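Local coordinates for protein putative oxidoreductase with NAD(P)-binding Rossmann-fold domain (Clostridium difficile, PDB 3UUW) that probably binds NAD(P) in a Rossmann-fold domain and acts as a dehydrogenase of the Gfo/Idh/MocA family, its substrate not being established, at residues Lys20-Ile25 with Cys69-Ser74; Asp58-Leu63 with Ile83-Asn88; Ser186-Phe191 with Glu301-Ser306. One frame throughout, in Å; residues are numbered along the deposited sequence.

How the interactions relate
Running from the N terminus, helix 16-26 comes first, and interaction 1 brings it onto strand 69-72, closing a loop of 43 residues. Helix 60-64 lies within that loop, while its partner, helix 79-88, comes after it. Interaction 2 therefore crosses interaction 1 along the chain, and the two touch: L72 and I70 of the central strand pack on I83 and L86 respectively. Together they dress the parallel sheet of the Rossmann domain with helices. Interaction 3 is in series with both and closes 109 residues, laying the C-terminal helix 295-305 against strand 184-192 of the mixed sheet, its centre about 32 Å from that of interaction 1.

Interaction 1: Lys20-Ile25 with Cys69-Ser74; sequences KAYLPI and CIFLHS
Y22 and H73 form a buried aromatic stack where helix 16-26, the first helix of the Rossmann fold, meets the C-terminal end of the central strand 69-72. The two rings make an offset stack, with centroids 4.1 Å apart and planes inclined by 25°. H73 CE1 leads the approach, coming over one face of the tyrosine toward its rim, 3.2 Å from Y22 CD2. Because the planes are tilted, the two ring nitrogens lie farther back: H73 ND1 sits 3.5 Å from Y22 CD2, and H73 NE2 is 3.6 Å from Y22 CG. Y22 holds CG beside its backbone N (chi1 -65°), which sends the ring from the helix toward the strand end. Two residues before H73, on the strand itself, F71 adds an apolar touch, its CD2 reaching Y22 CD1 at 4.2 Å. Phenylalanine suits this inner position, where Y94 and F276 also meet its ring. Tyrosine and histidine suit theirs because each offers a flat surface for stacking and a polar end for hydrogen bonding.

Those polar ends converge on one carboxylate. D96 takes a hydrogen bond at OD2 with H73 ND1 and another at OD1 with Y22 OH, while Y94 OH also bonds to the tyrosine hydroxyl. H73 further packs on A18 of a glycine-rich GxGxxA pattern, consistent with a place beside the dinucleotide-binding loop. The aspartate thus ties together the same two residues that stack, limiting how either ring can turn. Because D96 bonds both stacked residues, stacking and hydrogen bonding act as one buried network.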
ATOM      1  N   LYS A  20      -0.390  22.574  20.233  1.00 20.17           N
ATOM      2  CA  LYS A  20       0.062  21.515  19.328  1.00 20.62           C
ATOM      3  C   LYS A  20       0.472  21.973  17.927  1.00 21.38           C
ATOM      4  O   LYS A  20       1.307  21.310  17.309  1.00 22.17           O
ATOM      5  CB  LYS A  20      -0.998  20.403  19.207  1.00 21.94           C
ATOM      6  CG  LYS A  20      -2.182  20.743  18.343  1.00 23.42           C
ATOM      7  CD  LYS A  20      -3.158  19.575  18.307  1.00 27.70           C
ATOM      8  CE  LYS A  20      -4.352  19.880  17.443  1.00 29.77           C
ATOM      9  NZ  LYS A  20      -5.287  18.734  17.406  1.00 32.84           N
ATOM     10  N   ALA A  21      -0.104  23.082  17.443  1.00 21.03           N
ATOM     11  CA  ALA A  21       0.087  23.545  16.037  1.00 20.08           C
ATOM     12  C   ALA A  21       0.930  24.782  15.852  1.00 19.63           C
ATOM     13  O   ALA A  21       1.399  25.040  14.709  1.00 20.39           O
ATOM     14  CB  ALA A  21      -1.276  23.786  15.376  1.00 20.83           C
ATOM     15  N   TYR A  22       1.102  25.580  16.922  1.00 17.57           N
ATOM     16  CA  TYR A  22       1.834  26.851  16.832  1.00 17.80           C
ATOM     17  C   TYR A  22       3.024  26.994  17.754  1.00 19.63           C
ATOM     18  O   TYR A  22       4.133  27.290  17.265  1.00 21.83           O
ATOM     19  CB  TYR A  22       0.879  28.030  16.976  1.00 17.38           C
ATOM     20  CG  TYR A  22      -0.092  28.080  15.834  1.00 15.83           C
ATOM     21  CD1 TYR A  22       0.285  28.622  14.613  1.00 15.12           C
ATOM     22  CD2 TYR A  22      -1.352  27.502  15.934  1.00 18.91           C
ATOM     23  CE1 TYR A  22      -0.599  28.662  13.536  1.00 15.85           C
ATOM     24  CE2 TYR A  22      -2.247  27.524  14.864  1.00 18.79           C
ATOM     25  CZ  TYR A  22      -1.863  28.089  13.669  1.00 16.01           C
ATOM     26  OH  TYR A  22      -2.738  28.127  12.596  1.00 16.48           O
ATOM     27  N   LEU A  23       2.826  26.775  19.061  1.00 19.72           N
ATOM     28  CA  LEU A  23       3.914  26.884  20.036  1.00 20.13           C
ATOM     29  C   LEU A  23       5.129  26.053  19.633  1.00 20.87           C
ATOM     30  O   LEU A  23       6.268  26.565  19.704  1.00 20.41           O
ATOM     31  CB  LEU A  23       3.429  26.566  21.463  1.00 20.29           C
ATOM     32  CG  LEU A  23       2.674  27.722  22.129  1.00 20.36           C
ATOM     33  CD1 LEU A  23       1.891  27.286  23.349  1.00 23.56           C
ATOM     34  CD2 LEU A  23       3.649  28.877  22.463  1.00 24.27           C
ATOM     35  N   PRO A  24       4.914  24.804  19.152  1.00 19.73           N
ATOM     36  CA  PRO A  24       6.123  24.030  18.832  1.00 20.41           C
ATOM     37  C   PRO A  24       7.019  24.648  17.764  1.00 21.41           C
ATOM     38  O   PRO A  24       8.218  24.390  17.753  1.00 22.08           O
ATOM     39  CB  PRO A  24       5.563  22.680  18.381  1.00 20.35           C
ATOM     40  CG  PRO A  24       4.263  22.557  19.150  1.00 20.75           C
ATOM     41  CD  PRO A  24       3.703  23.951  19.069  1.00 19.48           C
ATOM     42  N   ILE A  25       6.457  25.455  16.881  1.00 20.27           N
ATOM     43  CA  ILE A  25       7.295  26.118  15.868  1.00 22.27           C
ATOM     44  C   ILE A  25       7.734  27.525  16.296  1.00 21.06           C
ATOM     45  O   ILE A  25       8.919  27.905  16.111  1.00 20.60           O
ATOM     46  CB  ILE A  25       6.634  26.103  14.474  1.00 25.67           C
ATOM     47  CG1 ILE A  25       5.199  26.575  14.542  1.00 26.89           C
ATOM     48  CG2 ILE A  25       6.706  24.719  13.895  1.00 31.27           C
ATOM     49  CD1 ILE A  25       4.362  26.307  13.271  1.00 29.23           C
ATOM     50  N   CYS A  69       3.012  42.275  16.167  1.00 17.21           N
ATOM     51  CA  CYS A  69       2.062  41.310  15.626  1.00 17.05           C
ATOM     52  C   CYS A  69       1.667  40.292  16.686  1.00 17.98           C
ATOM     53  O   CYS A  69       2.391  40.074  17.672  1.00 17.81           O
ATOM     54  CB  CYS A  69       2.643  40.607  14.402  1.00 16.06           C
ATOM     55  SG  CYS A  69       4.055  39.502  14.730  1.00 18.99           S
ATOM     56  N   ILE A  70       0.517  39.665  16.463  1.00 16.72           N
ATOM     57  CA  ILE A  70      -0.057  38.708  17.382  1.00 16.88           C
ATOM     58  C   ILE A  70      -0.582  37.498  16.628  1.00 15.98           C
ATOM     59  O   ILE A  70      -1.239  37.644  15.589  1.00 16.84           O
ATOM     60  CB  ILE A  70      -1.254  39.326  18.141  1.00 17.57           C
ATOM     61  CG1 ILE A  70      -0.812  40.527  19.001  1.00 21.85           C
ATOM     62  CG2 ILE A  70      -2.003  38.267  18.993  1.00 18.44           C
ATOM     63  CD1 ILE A  70      -0.097  40.176  20.273  1.00 23.18           C
ATOM     64  N   PHE A  71      -0.281  36.317  17.166  1.00 15.44           N
ATOM     65  CA  PHE A  71      -0.913  35.045  16.774  1.00 14.25           C
ATOM     66  C   PHE A  71      -2.052  34.831  17.774  1.00 15.55           C
ATOM     67  O   PHE A  71      -1.834  34.763  18.991  1.00 16.79           O
ATOM     68  CB  PHE A  71       0.092  33.872  16.818  1.00 14.28           C
ATOM     69  CG  PHE A  71       0.962  33.774  15.602  1.00 15.75           C
ATOM     70  CD1 PHE A  71       2.037  34.614  15.427  1.00 17.11           C
ATOM     71  CD2 PHE A  71       0.714  32.806  14.646  1.00 16.01           C
ATOM     72  CE1 PHE A  71       2.831  34.524  14.309  1.00 17.20           C
ATOM     73  CE2 PHE A  71       1.510  32.714  13.517  1.00 16.21           C
ATOM     74  CZ  PHE A  71       2.554  33.565  13.351  1.00 14.88           C
ATOM     75  N   LEU A  72      -3.270  34.807  17.249  1.00 15.58           N
ATOM     76  CA  LEU A  72      -4.492  34.676  18.036  1.00 15.78           C
ATOM     77  C   LEU A  72      -5.143  33.306  17.825  1.00 18.83           C
ATOM     78  O   LEU A  72      -5.561  32.949  16.717  1.00 16.45           O
ATOM     79  CB  LEU A  72      -5.465  35.787  17.623  1.00 16.71           C
ATOM     80  CG  LEU A  72      -6.817  35.763  18.283  1.00 17.59           C
ATOM     81  CD1 LEU A  72      -6.708  35.953  19.786  1.00 17.12           C
ATOM     82  CD2 LEU A  72      -7.687  36.860  17.665  1.00 19.87           C
ATOM     83  N   HIS A  73      -5.229  32.538  18.902  1.00 20.97           N
ATOM     84  CA  HIS A  73      -5.743  31.165  18.817  1.00 23.40           C
ATOM     85  C   HIS A  73      -6.900  30.974  19.760  1.00 26.07           C
ATOM     86  O   HIS A  73      -7.069  29.903  20.327  1.00 30.58           O
ATOM     87  CB  HIS A  73      -4.623  30.145  19.117  1.00 22.90           C
ATOM     88  CG  HIS A  73      -3.360  30.398  18.360  1.00 20.07           C
ATOM     89  ND1 HIS A  73      -3.266  30.260  16.989  1.00 22.07           N
ATOM     90  CD2 HIS A  73      -2.139  30.796  18.780  1.00 19.73           C
ATOM     91  CE1 HIS A  73      -2.047  30.580  16.600  1.00 22.19           C
ATOM     92  NE2 HIS A  73      -1.339  30.905  17.666  1.00 22.00           N
ATOM     93  N   SER A  74      -7.712  32.012  19.907  1.00 27.38           N
ATOM     94  CA  SER A  74      -8.891  31.972  20.793  1.00 28.70           C
ATOM     95  C   SER A  74     -10.118  31.385  20.099  1.00 29.27           C
ATOM     96  O   SER A  74     -10.113  31.122  18.900  1.00 29.94           O
ATOM     97  CB  SER A  74      -9.207  33.377  21.310  1.00 29.58           C
ATOM     98  OG  SER A  74      -9.668  34.214  20.267  1.00 31.06           O
TER

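Interaction 2: Asp58-Leu63 with Ile83-Asn88; sequences DSIESL and IKILLN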
ATOM      1  N   ASP A  58      -0.695  39.993  31.598  1.00 27.78           N
ATOM      2  CA  ASP A  58      -1.954  39.908  32.334  1.00 29.89           C
ATOM      3  C   ASP A  58      -3.185  40.324  31.530  1.00 27.68           C
ATOM      4  O   ASP A  58      -4.295  40.180  32.011  1.00 28.84           O
ATOM      5  CB  ASP A  58      -1.877  40.687  33.647  1.00 32.97           C
ATOM      6  CG  ASP A  58      -1.604  42.160  33.448  1.00 37.92           C
ATOM      7  OD1 ASP A  58      -1.872  42.684  32.347  1.00 45.48           O
ATOM      8  OD2 ASP A  58      -1.116  42.796  34.413  1.00 46.64           O
ATOM      9  N   SER A  59      -2.984  40.821  30.312  1.00 25.82           N
ATOM     10  CA  SER A  59      -4.110  41.208  29.461  1.00 25.05           C
ATOM     11  C   SER A  59      -3.730  41.295  27.994  1.00 24.21           C
ATOM     12  O   SER A  59      -2.558  41.410  27.647  1.00 23.22           O
ATOM     13  CB  SER A  59      -4.676  42.570  29.889  1.00 26.06           C
ATOM     14  OG  SER A  59      -3.766  43.618  29.596  1.00 26.15           O
ATOM     15  N   ILE A  60      -4.757  41.238  27.150  1.00 24.01           N
ATOM     16  CA  ILE A  60      -4.611  41.406  25.715  1.00 23.13           C
ATOM     17  C   ILE A  60      -3.978  42.751  25.420  1.00 22.48           C
ATOM     18  O   ILE A  60      -3.075  42.855  24.596  1.00 23.50           O
ATOM     19  CB  ILE A  60      -5.998  41.360  25.015  1.00 23.78           C
ATOM     20  CG1 ILE A  60      -6.546  39.946  25.031  1.00 24.52           C
ATOM     21  CG2 ILE A  60      -5.899  41.873  23.558  1.00 26.20           C
ATOM     22  CD1 ILE A  60      -8.074  39.874  24.846  1.00 29.71           C
ATOM     23  N   GLU A  61      -4.453  43.788  26.105  1.00 23.65           N
ATOM     24  CA  GLU A  61      -3.973  45.136  25.836  1.00 24.73           C
ATOM     25  C   GLU A  61      -2.514  45.345  26.208  1.00 25.35           C
ATOM     26  O   GLU A  61      -1.763  45.896  25.418  1.00 26.06           O
ATOM     27  CB  GLU A  61      -4.859  46.182  26.510  1.00 26.83           C
ATOM     28  CG  GLU A  61      -6.269  46.246  25.962  1.00 28.22           C
ATOM     29  CD  GLU A  61      -7.225  45.189  26.521  1.00 32.06           C
ATOM     30  OE1 GLU A  61      -6.842  44.413  27.434  1.00 28.22           O
ATOM     31  OE2 GLU A  61      -8.386  45.154  26.037  1.00 33.79           O
ATOM     32  N   SER A  62      -2.103  44.893  27.388  1.00 25.49           N
ATOM     33  CA  SER A  62      -0.716  45.072  27.812  1.00 26.60           C
ATOM     34  C   SER A  62       0.257  44.348  26.892  1.00 24.88           C
ATOM     35  O   SER A  62       1.355  44.834  26.636  1.00 26.07           O
ATOM     36  CB  SER A  62      -0.507  44.629  29.259  1.00 27.90           C
ATOM     37  OG  SER A  62      -0.786  43.261  29.436  1.00 29.69           O
ATOM     38  N   LEU A  63      -0.132  43.175  26.403  1.00 23.20           N
ATOM     39  CA  LEU A  63       0.740  42.439  25.497  1.00 21.78           C
ATOM     40  C   LEU A  63       0.820  43.146  24.143  1.00 21.23           C
ATOM     41  O   LEU A  63       1.910  43.347  23.604  1.00 22.48           O
ATOM     42  CB  LEU A  63       0.248  41.005  25.313  1.00 21.41           C
ATOM     43  CG  LEU A  63       1.012  40.122  24.315  1.00 19.74           C
ATOM     44  CD1 LEU A  63       2.520  39.985  24.691  1.00 21.64           C
ATOM     45  CD2 LEU A  63       0.336  38.757  24.224  1.00 20.87           C
ATOM     46  N   ILE A  83      -9.974  41.023  17.823  1.00 19.74           N
ATOM     47  CA  ILE A  83      -9.265  41.566  16.664  1.00 17.82           C
ATOM     48  C   ILE A  83      -9.489  43.077  16.515  1.00 19.75           C
ATOM     49  O   ILE A  83      -8.587  43.784  16.103  1.00 19.43           O
ATOM     50  CB  ILE A  83      -9.622  40.812  15.370  1.00 18.48           C
ATOM     51  CG1 ILE A  83      -9.212  39.342  15.500  1.00 17.46           C
ATOM     52  CG2 ILE A  83      -8.914  41.463  14.151  1.00 18.06           C
ATOM     53  CD1 ILE A  83      -9.678  38.425  14.330  1.00 17.78           C
ATOM     54  N   LYS A  84     -10.682  43.556  16.854  0.60 20.30           N
ATOM     55  CA  LYS A  84     -10.960  44.975  16.788  0.60 21.45           C
ATOM     56  C   LYS A  84      -9.995  45.719  17.729  0.60 21.31           C
ATOM     57  O   LYS A  84      -9.385  46.701  17.334  0.60 20.82           O
ATOM     58  CB  LYS A  84     -12.436  45.233  17.106  0.60 22.47           C
ATOM     59  CG  LYS A  84     -12.922  46.644  16.918  0.60 25.85           C
ATOM     60  CD  LYS A  84     -14.457  46.669  16.692  0.60 26.53           C
ATOM     61  CE  LYS A  84     -15.222  45.692  17.618  0.60 30.89           C
ATOM     62  NZ  LYS A  84     -16.712  45.899  17.625  0.60 32.94           N
ATOM     63  N   ILE A  85      -9.826  45.217  18.952  1.00 21.68           N
ATOM     64  CA  ILE A  85      -8.870  45.801  19.913  1.00 21.32           C
ATOM     65  C   ILE A  85      -7.427  45.807  19.368  1.00 20.78           C
ATOM     66  O   ILE A  85      -6.726  46.826  19.415  1.00 22.24           O
ATOM     67  CB  ILE A  85      -8.900  45.029  21.241  1.00 22.32           C
ATOM     68  CG1 ILE A  85     -10.233  45.270  21.963  1.00 25.55           C
ATOM     69  CG2 ILE A  85      -7.708  45.412  22.129  1.00 21.31           C
ATOM     70  CD1 ILE A  85     -10.472  44.333  23.131  1.00 30.57           C
ATOM     71  N   LEU A  86      -7.005  44.672  18.816  1.00 20.02           N
ATOM     72  CA  LEU A  86      -5.636  44.507  18.337  1.00 18.61           C
ATOM     73  C   LEU A  86      -5.297  45.418  17.168  1.00 18.41           C
ATOM     74  O   LEU A  86      -4.274  46.081  17.167  1.00 18.15           O
ATOM     75  CB  LEU A  86      -5.393  43.038  17.946  1.00 17.71           C
ATOM     76  CG  LEU A  86      -5.444  42.024  19.097  1.00 19.14           C
ATOM     77  CD1 LEU A  86      -5.242  40.566  18.588  1.00 20.71           C
ATOM     78  CD2 LEU A  86      -4.393  42.383  20.146  1.00 20.01           C
ATOM     79  N   LEU A  87      -6.187  45.457  16.183  1.00 18.70           N
ATOM     80  CA  LEU A  87      -5.982  46.305  15.024  1.00 18.92           C
ATOM     81  C   LEU A  87      -5.947  47.773  15.454  1.00 19.23           C
ATOM     82  O   LEU A  87      -5.139  48.551  14.965  1.00 19.71           O
ATOM     83  CB  LEU A  87      -7.063  46.044  13.963  1.00 18.20           C
ATOM     84  CG  LEU A  87      -7.058  44.663  13.314  1.00 18.82           C
ATOM     85  CD1 LEU A  87      -8.283  44.487  12.411  1.00 20.22           C
ATOM     86  CD2 LEU A  87      -5.760  44.416  12.549  1.00 19.55           C
ATOM     87  N   ASN A  88      -6.781  48.150  16.410  1.00 21.48           N
ATOM     88  CA  ASN A  88      -6.790  49.532  16.861  1.00 24.26           C
ATOM     89  C   ASN A  88      -5.543  49.905  17.668  1.00 24.82           C
ATOM     90  O   ASN A  88      -5.196  51.088  17.750  1.00 26.15           O
ATOM     91  CB  ASN A  88      -8.089  49.862  17.591  1.00 25.45           C
ATOM     92  CG  ASN A  88      -9.211  50.169  16.627  1.00 27.88           C
ATOM     93  OD1 ASN A  88      -9.010  50.891  15.654  1.00 30.56           O
ATOM     94  ND2 ASN A  88     -10.392  49.643  16.893  1.00 31.23           N
TER
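I60 and L86 meet methyl to methyl across two neighbouring helices, their side chains crossing at about a right angle, with I60 CG2 3.8 Å from L86 CD2. I60 starts out toward the other helix, and its CG2 lies opposite the backbone N across the CA-CB bond, so this branch is the one that makes the contact. The same methyl also faces I85 CG2 at 4.2 Å. L86 does not start out toward the other helix, but the end of its chain comes nearer. Branched aliphatic residues suit this place, since they fill the join without needing polar partners.

Beside this apolar pair, E61 runs obliquely past I85. A bend at chi2 (82°) folds its chain over, bringing OE2 to 3.7 Å from I85 CD1, while E61 CG lies 4.2 Å from I85 CG2. Glutamate suits this partly exposed rim because its long chain lets both CG and the acid lie along I85 where a charged group can stay near solvent.

S59, with OG 3.0 Å from S62 OG in a hydrogen bond, occupies the N-cap position before helix 60-64. Inward, I60 and L86 both rest on I12 of strand 8-12, and L86 continues onto V93 of strand 92-95, seating the two helices against the parallel sheet.

Interaction 3: Ser186-Phe191 with Glu301-Ser306; sequences SGEDLF and EKIINS
I303 and S306 face E188 where the C-terminal helix 295-305 packs on strand 184-192, which is outermost within this chain in the mixed sheet of the C-terminal domain. The contact is helix on sheet, a methyl set against a carboxylate, with water bridging the rest. Along the helix, I303 comes first. Its CG2 methyl touches the carboxylate, 3.4 Å from E188 OE1, as the two side chains pass at a slant. E188 keeps its CG opposite the backbone N (chi1 172°) and is extended beyond it, which carries the acid straight out from the strand to the helix. Isoleucine gives this buried spot a compact apolar surface, and it also packs on H203, whose NE2 makes a hydrogen bond with E188 OE1. That histidine helps to position the acid, and might stabilise its negative charge.

The next residue, I304, points away and packs on helix 160-179 instead. S306 then brings the chain back to the contact. Its hydroxyl donates to I303 O at 2.7 Å, and S306 N shares that carbonyl. A small hydroxyl residue fits this role, since it can fold back on the helix and still accept hydrogen bonds from water. Two waters donate to S306 OG and span the remaining gap: water 1 lies 2.7 Å from E188 OE1, and water 2 lies 2.6 Å from E188 OE2.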
ATOM      1  N   SER A 186     -23.420  22.744  -7.607  1.00 29.41           N
ATOM      2  CA  SER A 186     -24.260  21.986  -8.547  1.00 29.94           C
ATOM      3  C   SER A 186     -24.817  20.692  -7.952  1.00 30.51           C
ATOM      4  O   SER A 186     -25.505  19.928  -8.649  1.00 32.39           O
ATOM      5  CB  SER A 186     -23.472  21.668  -9.824  1.00 30.68           C
ATOM      6  OG  SER A 186     -22.349  20.852  -9.527  1.00 31.30           O
ATOM      7  N   GLY A 187     -24.546  20.457  -6.668  1.00 27.54           N
ATOM      8  CA  GLY A 187     -25.039  19.282  -5.973  1.00 26.89           C
ATOM      9  C   GLY A 187     -24.707  19.426  -4.503  1.00 25.72           C
ATOM     10  O   GLY A 187     -23.688  20.054  -4.158  1.00 23.12           O
ATOM     11  N   GLU A 188     -25.580  18.874  -3.659  1.00 23.43           N
ATOM     12  CA  GLU A 188     -25.437  18.906  -2.198  1.00 21.94           C
ATOM     13  C   GLU A 188     -26.110  17.701  -1.525  1.00 21.92           C
ATOM     14  O   GLU A 188     -27.241  17.320  -1.884  1.00 23.15           O
ATOM     15  CB  GLU A 188     -26.049  20.196  -1.606  1.00 23.48           C
ATOM     16  CG  GLU A 188     -26.114  20.198  -0.071  1.00 23.87           C
ATOM     17  CD  GLU A 188     -26.698  21.470   0.515  1.00 28.53           C
ATOM     18  OE1 GLU A 188     -25.967  22.485   0.548  1.00 25.32           O
ATOM     19  OE2 GLU A 188     -27.876  21.436   0.972  1.00 30.47           O
ATOM     20  N   ASP A 189     -25.400  17.110  -0.565  1.00 20.71           N
ATOM     21  CA  ASP A 189     -25.981  16.159   0.377  1.00 22.06           C
ATOM     22  C   ASP A 189     -25.751  16.796   1.742  1.00 21.89           C
ATOM     23  O   ASP A 189     -24.648  17.247   2.043  1.00 20.11           O
ATOM     24  CB  ASP A 189     -25.262  14.810   0.389  1.00 21.29           C
ATOM     25  CG  ASP A 189     -25.311  14.088  -0.939  1.00 27.40           C
ATOM     26  OD1 ASP A 189     -26.335  14.168  -1.636  1.00 32.13           O
ATOM     27  OD2 ASP A 189     -24.299  13.410  -1.257  1.00 32.73           O
ATOM     28  N   LEU A 190     -26.771  16.836   2.584  1.00 22.12           N
ATOM     29  CA  LEU A 190     -26.549  17.337   3.924  1.00 23.14           C
ATOM     30  C   LEU A 190     -27.410  16.521   4.863  1.00 23.64           C
ATOM     31  O   LEU A 190     -28.625  16.672   4.880  1.00 26.84           O
ATOM     32  CB  LEU A 190     -26.842  18.829   4.015  1.00 24.47           C
ATOM     33  CG  LEU A 190     -26.676  19.433   5.407  1.00 25.48           C
ATOM     34  CD1 LEU A 190     -25.206  19.436   5.809  1.00 25.20           C
ATOM     35  CD2 LEU A 190     -27.248  20.837   5.434  1.00 29.29           C
ATOM     36  N   PHE A 191     -26.763  15.645   5.628  1.00 21.99           N
ATOM     37  CA  PHE A 191     -27.452  14.705   6.519  1.00 23.46           C
ATOM     38  C   PHE A 191     -27.188  15.074   7.962  1.00 23.15           C
ATOM     39  O   PHE A 191     -26.023  15.163   8.394  1.00 22.33           O
ATOM     40  CB  PHE A 191     -27.005  13.257   6.259  1.00 21.55           C
ATOM     41  CG  PHE A 191     -27.096  12.820   4.815  1.00 26.39           C
ATOM     42  CD1 PHE A 191     -27.999  13.413   3.921  1.00 28.30           C
ATOM     43  CD2 PHE A 191     -26.296  11.772   4.348  1.00 28.31           C
ATOM     44  CE1 PHE A 191     -28.071  12.993   2.591  1.00 29.65           C
ATOM     45  CE2 PHE A 191     -26.375  11.341   3.018  1.00 27.11           C
ATOM     46  CZ  PHE A 191     -27.264  11.966   2.140  1.00 29.43           C
ATOM     47  N   GLU A 301     -22.005  30.068   4.553  1.00 20.65           N
ATOM     48  CA  GLU A 301     -23.170  30.803   5.047  1.00 22.27           C
ATOM     49  C   GLU A 301     -24.349  30.641   4.090  1.00 23.82           C
ATOM     50  O   GLU A 301     -25.488  30.490   4.515  1.00 24.64           O
ATOM     51  CB  GLU A 301     -22.831  32.288   5.286  1.00 21.83           C
ATOM     52  CG  GLU A 301     -22.026  32.520   6.549  1.00 22.05           C
ATOM     53  CD  GLU A 301     -22.004  33.998   7.022  1.00 26.34           C
ATOM     54  OE1 GLU A 301     -22.608  34.885   6.373  1.00 27.33           O
ATOM     55  OE2 GLU A 301     -21.393  34.258   8.072  1.00 24.86           O
ATOM     56  N   LYS A 302     -24.068  30.642   2.797  1.00 24.33           N
ATOM     57  CA  LYS A 302     -25.104  30.419   1.786  1.00 26.70           C
ATOM     58  C   LYS A 302     -25.712  29.014   1.954  1.00 27.28           C
ATOM     59  O   LYS A 302     -26.934  28.837   1.932  1.00 28.76           O
ATOM     60  CB  LYS A 302     -24.481  30.666   0.421  1.00 27.75           C
ATOM     61  CG  LYS A 302     -25.374  30.603  -0.811  1.00 34.21           C
ATOM     62  CD  LYS A 302     -24.840  31.611  -1.854  1.00 38.72           C
ATOM     63  CE  LYS A 302     -24.793  31.055  -3.250  1.00 41.72           C
ATOM     64  NZ  LYS A 302     -23.572  30.201  -3.392  1.00 43.48           N
ATOM     65  N   ILE A 303     -24.854  28.020   2.172  1.00 25.71           N
ATOM     66  CA  ILE A 303     -25.303  26.662   2.407  1.00 26.10           C
ATOM     67  C   ILE A 303     -26.143  26.575   3.694  1.00 26.30           C
ATOM     68  O   ILE A 303     -27.251  26.002   3.704  1.00 26.67           O
ATOM     69  CB  ILE A 303     -24.088  25.723   2.502  1.00 25.26           C
ATOM     70  CG1 ILE A 303     -23.400  25.615   1.148  1.00 24.41           C
ATOM     71  CG2 ILE A 303     -24.496  24.366   2.991  1.00 26.93           C
ATOM     72  CD1 ILE A 303     -22.008  25.039   1.245  1.00 23.56           C
ATOM     73  N   ILE A 304     -25.621  27.138   4.778  1.00 25.97           N
ATOM     74  CA  ILE A 304     -26.323  27.148   6.058  1.00 27.38           C
ATOM     75  C   ILE A 304     -27.700  27.843   5.947  1.00 28.92           C
ATOM     76  O   ILE A 304     -28.709  27.336   6.460  1.00 29.25           O
ATOM     77  CB  ILE A 304     -25.470  27.813   7.152  1.00 27.27           C
ATOM     78  CG1 ILE A 304     -24.265  26.917   7.490  1.00 25.93           C
ATOM     79  CG2 ILE A 304     -26.316  28.066   8.412  1.00 28.84           C
ATOM     80  CD1 ILE A 304     -23.132  27.627   8.214  1.00 27.27           C
ATOM     81  N   ASN A 305     -27.740  28.957   5.238  1.00 29.32           N
ATOM     82  CA  ASN A 305     -29.001  29.707   5.070  1.00 32.34           C
ATOM     83  C   ASN A 305     -30.031  29.027   4.162  1.00 33.60           C
ATOM     84  O   ASN A 305     -31.226  29.363   4.211  1.00 34.55           O
ATOM     85  CB  ASN A 305     -28.700  31.126   4.591  1.00 33.52           C
ATOM     86  CG  ASN A 305     -28.070  31.991   5.690  1.00 36.20           C
ATOM     87  OD1 ASN A 305     -28.372  31.825   6.876  1.00 43.14           O
ATOM     88  ND2 ASN A 305     -27.202  32.919   5.295  1.00 38.31           N
ATOM     89  N   SER A 306     -29.586  28.072   3.350  1.00 33.79           N
ATOM     90  CA  SER A 306     -30.479  27.338   2.455  1.00 35.56           C
ATOM     91  C   SER A 306     -31.174  26.186   3.173  1.00 37.43           C
ATOM     92  O   SER A 306     -32.056  25.554   2.595  1.00 37.78           O
ATOM     93  CB  SER A 306     -29.719  26.793   1.242  1.00 35.12           C
ATOM     94  OG  SER A 306     -28.912  25.682   1.605  1.00 34.59           O
TER
HETATM   95  O   HOH W   1     -27.059  24.826  -0.131  1.00 38.47           O
HETATM   96  O   HOH W   2     -29.841  22.921   1.825  1.00 41.06           O